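Local coordinates for beta-fructofuranosidase (Bifidobacterium adolescentis, PDB 6NOB), which probably hydrolyses terminal non-reducing beta-D-fructofuranosides such as sucrose, releasing fructose, at residues F122-R127 with C466-M471; A409-N414 with D422-D427. One frame throughout, in Å; residues are numbered along the deposited sequence.

Interaction 1 (F122-R127 with C466-M471); sequences FEPFAR and CLANGM
The carbonyl oxygen of Leu467 is gripped from several quarters: water 1 donates to it at 2.6 Å, Arg127 N reaches it in a weak hydrogen bond of 3.3 Å, and the CA-H of Ala126 adds a softer contact. The same water accepts from Arg127 NH2 at the edge of the guanidinium plane. Bends at chi2 (-68°) and chi3 (90°) curl that arginine back until Ala126 CB lies over one guanidinium face; Asp99 and Arg75 O hold its nitrogens. Asn469 N gives Arg127 O a straight bond of 2.8 Å. Arg127 and Ala468 thus form a parallel bridge in the GH32 beta-propeller, where the chain enters strand 127-138, which carries the WMNDPNG motif that in relatives supplies the nucleophile, and probably here too. Alanine suits position 468, its methyl lying against Arg127 O, Pro124 O and the Pro124 ring (Pro124 CG to Ala468 CB 3.9 Å). At Gly470 a CB would jam against the preceding carbonyl. Glu123 and Met471 lie side by side, Glu123 CG 3.7 Å from Met471 CB, while the carboxylate binds Arg117 and Ser118. Replacing Glu123 by an alanine is likely to leave Arg117 without its acidic mate and Ser118 without its acceptor, and to open a gap beside Met471 CB.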
# COMPACT_ATOMS: atom_id res chain seq x y z
N PHE A 122 -1.97 -9.79 -0.57
CA PHE A 122 -1.92 -9.66 0.88
C PHE A 122 -3.10 -8.82 1.38
O PHE A 122 -3.39 -7.75 0.84
CB PHE A 122 -0.61 -9.03 1.34
CG PHE A 122 -0.54 -8.86 2.83
CD1 PHE A 122 -0.16 -9.92 3.64
CD2 PHE A 122 -0.89 -7.66 3.43
CE1 PHE A 122 -0.11 -9.78 5.02
CE2 PHE A 122 -0.84 -7.51 4.81
CZ PHE A 122 -0.45 -8.58 5.60
N GLU A 123 -3.76 -9.33 2.41
CA GLU A 123 -4.80 -8.62 3.14
C GLU A 123 -4.64 -8.95 4.61
O GLU A 123 -4.16 -10.04 4.96
CB GLU A 123 -6.21 -9.03 2.68
CG GLU A 123 -6.48 -8.88 1.19
CD GLU A 123 -7.83 -9.45 0.79
OE1 GLU A 123 -8.58 -9.89 1.69
OE2 GLU A 123 -8.14 -9.47 -0.42
N PRO A 124 -5.01 -8.03 5.50
CA PRO A 124 -5.04 -8.37 6.93
C PRO A 124 -6.18 -9.34 7.22
O PRO A 124 -7.03 -9.61 6.37
CB PRO A 124 -5.25 -7.02 7.61
CG PRO A 124 -5.97 -6.20 6.59
CD PRO A 124 -5.41 -6.64 5.26
N PHE A 125 -6.17 -9.87 8.44
CA PHE A 125 -7.25 -10.76 8.87
C PHE A 125 -8.61 -10.11 8.64
O PHE A 125 -9.52 -10.72 8.07
CB PHE A 125 -7.08 -11.13 10.34
CG PHE A 125 -5.85 -11.94 10.64
CD1 PHE A 125 -5.60 -13.12 9.96
CD2 PHE A 125 -4.95 -11.51 11.60
CE1 PHE A 125 -4.47 -13.86 10.24
CE2 PHE A 125 -3.82 -12.25 11.88
CZ PHE A 125 -3.58 -13.43 11.21
N ALA A 126 -8.75 -8.87 9.08
CA ALA A 126 -9.98 -8.10 8.94
C ALA A 126 -9.63 -6.63 9.16
O ALA A 126 -8.46 -6.27 9.27
CB ALA A 126 -11.05 -8.59 9.93
N ARG A 127 -10.66 -5.79 9.23
CA ARG A 127 -10.52 -4.35 9.49
C ARG A 127 -9.80 -3.65 8.34
O ARG A 127 -9.77 -4.15 7.22
CB ARG A 127 -9.81 -4.11 10.82
CG ARG A 127 -10.32 -4.98 11.98
CD ARG A 127 -11.74 -4.62 12.41
NE ARG A 127 -12.76 -5.37 11.68
CZ ARG A 127 -13.18 -6.58 12.01
NH1 ARG A 127 -12.66 -7.20 13.07
NH2 ARG A 127 -14.12 -7.19 11.29
N CYS A 466 -16.40 -10.04 9.08
CA CYS A 466 -15.46 -11.07 8.63
C CYS A 466 -14.82 -10.70 7.30
O CYS A 466 -14.69 -11.53 6.40
CB CYS A 466 -16.15 -12.44 8.55
SG CYS A 466 -16.95 -12.98 10.08
N LEU A 467 -14.44 -9.44 7.17
CA LEU A 467 -13.88 -8.93 5.92
C LEU A 467 -12.86 -7.84 6.23
O LEU A 467 -12.94 -7.17 7.26
CB LEU A 467 -14.97 -8.36 5.01
CG LEU A 467 -14.64 -8.30 3.52
CD1 LEU A 467 -14.72 -9.69 2.92
CD2 LEU A 467 -15.55 -7.33 2.79
N ALA A 468 -11.90 -7.68 5.33
CA ALA A 468 -10.93 -6.60 5.40
C ALA A 468 -11.21 -5.58 4.31
O ALA A 468 -11.78 -5.90 3.27
CB ALA A 468 -9.50 -7.13 5.27
N ASN A 469 -10.80 -4.34 4.57
CA ASN A 469 -10.84 -3.27 3.58
C ASN A 469 -9.40 -2.89 3.28
O ASN A 469 -8.79 -2.11 4.01
CB ASN A 469 -11.65 -2.07 4.08
CG ASN A 469 -11.79 -0.98 3.02
OD1 ASN A 469 -10.98 -0.88 2.09
ND2 ASN A 469 -12.82 -0.16 3.16
N GLY A 470 -8.87 -3.43 2.19
CA GLY A 470 -7.52 -3.11 1.77
C GLY A 470 -6.73 -4.32 1.32
O GLY A 470 -6.82 -5.39 1.93
N MET A 471 -5.96 -4.16 0.25
CA MET A 471 -5.04 -5.20 -0.18
C MET A 471 -3.83 -4.54 -0.82
O MET A 471 -3.88 -3.38 -1.23
CB MET A 471 -5.71 -6.18 -1.16
CG MET A 471 -5.70 -5.74 -2.61
SD MET A 471 -6.36 -6.99 -3.72
CE MET A 471 -8.09 -6.99 -3.26
O HOH W 1 -15.02 -6.47 8.63

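Interaction 2 (A409-N414 with D422-D427); sequences AGDLVN and DVKASD
Two consecutive residues, Lys424 and Ala425, both face Ala409, forming a classic beta bulge. Ala409 O takes both of their amides in its carbonyl plane, Lys424 N at 2.8 Å and Ala425 N at 3.2 Å, while Ala409 N returns a bond to Ala425 O. Just beyond the bulge Gly410 meets Val423 as a non-hydrogen-bonded pair. Its CA-H points at Asp422 O (Gly410 CA to Asp422 O 3.2 Å), and a CB here would collide with that oxygen, so only glycine fits. The same register continues to Asp411 and Asp422, a hydrogen-bonded pair. Both aspartates leave the sheet on the same face, Asp411 OD2 lying 4.9 Å from Asp422 OD2, and water 2 donates to both. Lys424 turns at chi2 (-63°), which carries its tip back along the strand to a salt bridge, Lys424 NZ to Asp422 OD2 3.3 Å, whose hydrogen bond is weak; Lys424 CE passes 3.7 Å from Asp411 OD2. The lysine probably eases the repulsion between the aspartates. Val413 CG1 rests against Asp422 CB at 4.1 Å, and Pro309 touches both side chains. The bulge lies in the hairpin of strands 405-415 and 418-428, which closes the outer side of a blade in the five-bladed GH32 propeller, with 418-428 outermost.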
# COMPACT_ATOMS: atom_id res chain seq x y z
N ALA A 409 11.72 10.35 -14.40
CA ALA A 409 13.04 9.78 -14.64
C ALA A 409 13.96 10.82 -15.25
O ALA A 409 13.55 11.60 -16.12
CB ALA A 409 12.96 8.55 -15.56
N GLY A 410 15.21 10.84 -14.80
CA GLY A 410 16.17 11.80 -15.32
C GLY A 410 17.50 11.70 -14.61
O GLY A 410 17.84 10.66 -14.05
N ASP A 411 18.24 12.80 -14.64
CA ASP A 411 19.57 12.88 -14.05
C ASP A 411 19.54 13.78 -12.83
O ASP A 411 19.06 14.92 -12.91
CB ASP A 411 20.59 13.40 -15.06
CG ASP A 411 20.52 12.67 -16.39
OD1 ASP A 411 20.26 11.45 -16.39
OD2 ASP A 411 20.71 13.33 -17.44
N LEU A 412 20.05 13.28 -11.71
CA LEU A 412 20.27 14.09 -10.52
C LEU A 412 21.47 15.00 -10.76
O LEU A 412 22.60 14.51 -10.89
CB LEU A 412 20.50 13.19 -9.31
CG LEU A 412 19.85 13.56 -7.98
CD1 LEU A 412 18.37 13.82 -8.15
CD2 LEU A 412 20.10 12.45 -6.98
N VAL A 413 21.25 16.31 -10.81
CA VAL A 413 22.30 17.25 -11.17
C VAL A 413 22.61 18.15 -9.98
O VAL A 413 21.77 18.38 -9.10
CB VAL A 413 21.91 18.09 -12.41
CG1 VAL A 413 21.66 17.18 -13.60
CG2 VAL A 413 20.69 18.94 -12.11
N ASN A 414 23.83 18.68 -9.98
CA ASN A 414 24.30 19.59 -8.94
C ASN A 414 23.97 21.02 -9.33
O ASN A 414 24.28 21.46 -10.44
CB ASN A 414 25.81 19.43 -8.75
CG ASN A 414 26.22 19.46 -7.29
OD1 ASN A 414 25.37 19.41 -6.40
ND2 ASN A 414 27.52 19.56 -7.05
N ASP A 422 16.73 16.53 -12.87
CA ASP A 422 16.49 17.02 -14.22
C ASP A 422 15.57 16.03 -14.92
O ASP A 422 16.01 14.99 -15.42
CB ASP A 422 17.81 17.20 -14.97
CG ASP A 422 17.62 17.78 -16.37
OD1 ASP A 422 16.51 18.25 -16.68
OD2 ASP A 422 18.59 17.75 -17.15
N VAL A 423 14.27 16.34 -14.95
CA VAL A 423 13.28 15.41 -15.48
C VAL A 423 13.43 15.31 -16.99
O VAL A 423 13.34 16.30 -17.71
CB VAL A 423 11.86 15.85 -15.11
CG1 VAL A 423 10.85 14.84 -15.64
CG2 VAL A 423 11.72 16.01 -13.60
N LYS A 424 13.67 14.08 -17.48
CA LYS A 424 13.68 13.80 -18.91
C LYS A 424 12.39 13.15 -19.39
O LYS A 424 12.10 13.23 -20.59
CB LYS A 424 14.86 12.89 -19.27
CG LYS A 424 16.23 13.42 -18.87
CD LYS A 424 16.57 14.71 -19.58
CE LYS A 424 18.05 15.05 -19.41
NZ LYS A 424 18.42 16.31 -20.11
N ALA A 425 11.62 12.53 -18.50
CA ALA A 425 10.38 11.88 -18.88
C ALA A 425 9.53 11.69 -17.63
O ALA A 425 10.04 11.62 -16.52
CB ALA A 425 10.63 10.54 -19.58
N SER A 426 8.22 11.60 -17.85
CA SER A 426 7.28 11.36 -16.76
C SER A 426 6.04 10.66 -17.32
O SER A 426 5.69 10.84 -18.48
CB SER A 426 6.89 12.67 -16.06
OG SER A 426 5.65 13.17 -16.54
N ASP A 427 5.40 9.86 -16.48
CA ASP A 427 4.18 9.15 -16.85
C ASP A 427 3.60 8.51 -15.59
O ASP A 427 4.18 8.59 -14.51
CB ASP A 427 4.43 8.10 -17.93
CG ASP A 427 3.27 7.96 -18.89
OD1 ASP A 427 2.11 8.11 -18.44
OD2 ASP A 427 3.52 7.70 -20.08
O HOH W 2 21.18 16.42 -17.37

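How the interactions relate
Interaction 2 is nested inside the long loop that interaction 1 closes: 122-127 and 466-471 are 339 residues apart at their closest ends, whereas 409-414 and 422-427 lie eight residues apart at theirs, on the two strands of one hairpin. In space the two lie on opposite sides of the chain's centre, their own centres 37 Å apart and their nearest atoms about 20 Å apart. Interaction 1 is fully buried and leads into the strand with the motif that in relatives holds the nucleophile; a 1,2-ethanediol sits about 5 Å from the side chain of Pro124. Interaction 2 is peripheral, 25 Å from the chain's centre, where Asn414 binds a di(hydroxyethyl)ether. Both small molecules probably come from the crystallisation liquor.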